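Local coordinates for protein Amy13K (Eubacterium rectale DSM 17629, PDB 6B3P) that probably binds starch as the paired family 26 carbohydrate-binding modules of a surface-anchored alpha-amylase, each holding a malto-oligosaccharide in its own pocket, at residues T46-L51 / V182-T187. Residues are numbered along the deposited sequence; the frame is centred on the assembly and turned at random.
With FMT (formic acid), chain S.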
ATOM      1  N   THR A  46       1.919  -5.081   9.648  1.00 26.12           N
ATOM      2  CA  THR A  46       1.334  -3.910   9.009  1.00 27.94           C
ATOM      3  C   THR A  46      -0.108  -4.160   8.589  1.00 27.41           C
ATOM      4  O   THR A  46      -0.436  -5.234   8.085  1.00 26.71           O
ATOM      5  CB  THR A  46       2.149  -3.490   7.762  1.00 25.20           C
ATOM      6  OG1 THR A  46       3.486  -3.155   8.152  1.00 25.90           O
ATOM      7  CG2 THR A  46       1.512  -2.290   7.064  1.00 28.36           C
ATOM      8  N   MET A  47      -0.960  -3.159   8.801  1.00 26.64           N
ATOM      9  CA  MET A  47      -2.320  -3.169   8.266  1.00 28.01           C
ATOM     10  C   MET A  47      -2.618  -1.846   7.573  1.00 30.00           C
ATOM     11  O   MET A  47      -2.127  -0.791   7.982  1.00 26.80           O
ATOM     12  CB  MET A  47      -3.355  -3.429   9.369  1.00 23.69           C
ATOM     13  CG  MET A  47      -3.439  -2.349  10.446  1.00 35.49           C
ATOM     14  SD  MET A  47      -4.577  -1.003  10.043  1.00 40.14           S
ATOM     15  CE  MET A  47      -6.160  -1.805  10.271  1.00 31.94           C
ATOM     16  N   HIS A  48      -3.416  -1.922   6.514  1.00 26.16           N
ATOM     17  CA  HIS A  48      -3.889  -0.742   5.806  1.00 26.85           C
ATOM     18  C   HIS A  48      -5.399  -0.653   5.931  1.00 26.58           C
ATOM     19  O   HIS A  48      -6.080  -1.668   6.078  1.00 30.96           O
ATOM     20  CB  HIS A  48      -3.483  -0.786   4.333  1.00 25.96           C
ATOM     21  CG  HIS A  48      -2.007  -0.705   4.113  1.00 26.71           C
ATOM     22  ND1 HIS A  48      -1.357   0.480   3.848  1.00 24.90           N
ATOM     23  CD2 HIS A  48      -1.052  -1.664   4.126  1.00 27.92           C
ATOM     24  CE1 HIS A  48      -0.066   0.247   3.705  1.00 35.29           C
ATOM     25  NE2 HIS A  48       0.146  -1.046   3.866  1.00 26.18           N
ATOM     26  N   LEU A  49      -5.917   0.566   5.872  1.00 27.27           N
ATOM     27  CA  LEU A  49      -7.347   0.784   6.016  1.00 28.34           C
ATOM     28  C   LEU A  49      -7.759   2.116   5.416  1.00 34.29           C
ATOM     29  O   LEU A  49      -6.995   3.081   5.430  1.00 27.57           O
ATOM     30  CB  LEU A  49      -7.749   0.738   7.493  1.00 25.16           C
ATOM     31  CG  LEU A  49      -9.233   0.513   7.793  1.00 32.83           C
ATOM     32  CD1 LEU A  49      -9.638  -0.927   7.495  1.00 37.63           C
ATOM     33  CD2 LEU A  49      -9.544   0.872   9.238  1.00 34.39           C
ATOM     34  N   THR A  50      -8.973   2.144   4.878  1.00 26.72           N
ATOM     35  CA  THR A  50      -9.621   3.386   4.490  1.00 29.67           C
ATOM     36  C   THR A  50     -10.606   3.736   5.584  1.00 29.61           C
ATOM     37  O   THR A  50     -11.455   2.916   5.936  1.00 38.63           O
ATOM     38  CB  THR A  50     -10.365   3.274   3.143  1.00 34.34           C
ATOM     39  OG1 THR A  50      -9.442   2.915   2.107  1.00 39.27           O
ATOM     40  CG2 THR A  50     -11.045   4.603   2.787  1.00 35.78           C
ATOM     41  N   LEU A  51     -10.495   4.939   6.138  1.00 29.57           N
ATOM     42  CA  LEU A  51     -11.504   5.391   7.081  1.00 38.55           C
ATOM     43  C   LEU A  51     -11.916   6.846   6.911  1.00 34.23           C
ATOM     44  O   LEU A  51     -11.252   7.651   6.256  1.00 29.08           O
ATOM     45  CB  LEU A  51     -11.042   5.158   8.525  1.00 45.53           C
ATOM     46  CG  LEU A  51      -9.682   5.628   9.037  1.00 38.56           C
ATOM     47  CD1 LEU A  51      -9.670   7.096   9.415  1.00 50.76           C
ATOM     48  CD2 LEU A  51      -9.334   4.795  10.250  1.00 47.24           C
ATOM     49  N   VAL A 182       1.740   8.488  -3.141  1.00 31.81           N
ATOM     50  CA  VAL A 182       2.365   7.658  -2.116  1.00 24.15           C
ATOM     51  C   VAL A 182       1.849   8.093  -0.748  1.00 25.63           C
ATOM     52  O   VAL A 182       2.163   9.184  -0.275  1.00 32.53           O
ATOM     53  CB  VAL A 182       3.908   7.752  -2.167  1.00 26.90           C
ATOM     54  CG1 VAL A 182       4.538   6.845  -1.116  1.00 31.68           C
ATOM     55  CG2 VAL A 182       4.416   7.385  -3.561  1.00 29.16           C
ATOM     56  N   THR A 183       1.050   7.229  -0.127  1.00 24.30           N
ATOM     57  CA  THR A 183       0.365   7.549   1.123  1.00 26.37           C
ATOM     58  C   THR A 183       0.980   6.834   2.323  1.00 27.96           C
ATOM     59  O   THR A 183       0.548   7.031   3.458  1.00 27.03           O
ATOM     60  CB  THR A 183      -1.128   7.180   1.036  1.00 25.78           C
ATOM     61  OG1 THR A 183      -1.261   5.806   0.648  1.00 29.76           O
ATOM     62  CG2 THR A 183      -1.835   8.067   0.016  1.00 35.35           C
ATOM     63  N   SER A 184       1.988   6.004   2.073  1.00 26.75           N
ATOM     64  CA  SER A 184       2.653   5.266   3.140  1.00 24.30           C
ATOM     65  C   SER A 184       3.910   4.585   2.613  1.00 30.82           C
ATOM     66  O   SER A 184       4.192   4.633   1.417  1.00 26.72           O
ATOM     67  CB  SER A 184       1.712   4.223   3.740  1.00 27.52           C
ATOM     68  OG  SER A 184       1.638   3.074   2.915  1.00 28.91           O
ATOM     69  N   THR A 185       4.654   3.945   3.511  1.00 25.90           N
ATOM     70  CA  THR A 185       5.877   3.242   3.137  1.00 25.72           C
ATOM     71  C   THR A 185       5.601   1.936   2.386  1.00 24.64           C
ATOM     72  O   THR A 185       6.525   1.305   1.870  1.00 27.81           O
ATOM     73  CB  THR A 185       6.737   2.924   4.376  1.00 27.61           C
ATOM     74  OG1 THR A 185       5.944   2.231   5.349  1.00 25.71           O
ATOM     75  CG2 THR A 185       7.282   4.200   4.995  1.00 23.64           C
ATOM     76  N   SER A 186       4.336   1.530   2.336  1.00 24.30           N
ATOM     77  CA  SER A 186       3.949   0.309   1.631  1.00 28.25           C
ATOM     78  C   SER A 186       2.656   0.520   0.843  1.00 32.32           C
ATOM     79  O   SER A 186       1.685  -0.221   1.001  1.00 28.46           O
ATOM     80  CB  SER A 186       3.788  -0.849   2.616  1.00 32.49           C
ATOM     81  OG  SER A 186       2.826  -0.539   3.611  1.00 28.69           O
ATOM     82  N   THR A 187       2.658   1.536  -0.013  1.00 29.80           N
ATOM     83  CA  THR A 187       1.499   1.857  -0.838  1.00 30.41           C
ATOM     84  C   THR A 187       1.307   0.801  -1.922  1.00 29.00           C
ATOM     85  O   THR A 187       2.264   0.399  -2.583  1.00 27.22           O
ATOM     86  CB  THR A 187       1.645   3.243  -1.494  1.00 28.88           C
ATOM     87  OG1 THR A 187       1.808   4.240  -0.480  1.00 27.88           O
ATOM     88  CG2 THR A 187       0.423   3.586  -2.349  1.00 32.62           C
TER
HETATM   89  C   FMT S 420      -3.538  -5.049   4.992  1.00 18.15           C
HETATM   90  O1  FMT S 420      -4.188  -4.373   5.773  1.00 29.80           O
HETATM   91  O2  FMT S 420      -2.831  -4.526   4.138  1.00 59.97           O
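H48, on the extended strand 44-50, reaches across to S184 and S186 in the loop between strands 178-180 and 188-192, and the two backbones stay well apart, with the CA atoms of H48 and T187 8.9 Å from each other. The imidazole meets the loop edge-on: H48 NE2 and S186 OG share a hydrogen bond of 2.7 Å in which either may be the donor, while S184 OG lies near the ring plane 3.4 Å from H48 CE1. The CB of H48 points toward the loop, and with CG anti to the carbonyl carbon (chi1 -66°) the NE2/CE1 edge meets the serines. S184 OG also accepts from S186 N at 3.2 Å, an ST turn within the loop. Replacing H48 with an alanine removes the imidazole and is likely to leave S186 OG without this partner and a gap between strand and loop. A formic acid, probably from the crystallisation liquor, accepts from H48 N through FMT O1 (2.7 Å, 176°), and its O2 lies near the ring plane, 3.4 Å from H48 CD2. T46 brings CG2 to 4.1 Å from S186 OG, its hydroxyl bonded to T38. The contact is a small polar interface between two beta-sandwich modules, joining the sheet of the first to a connecting loop of the second.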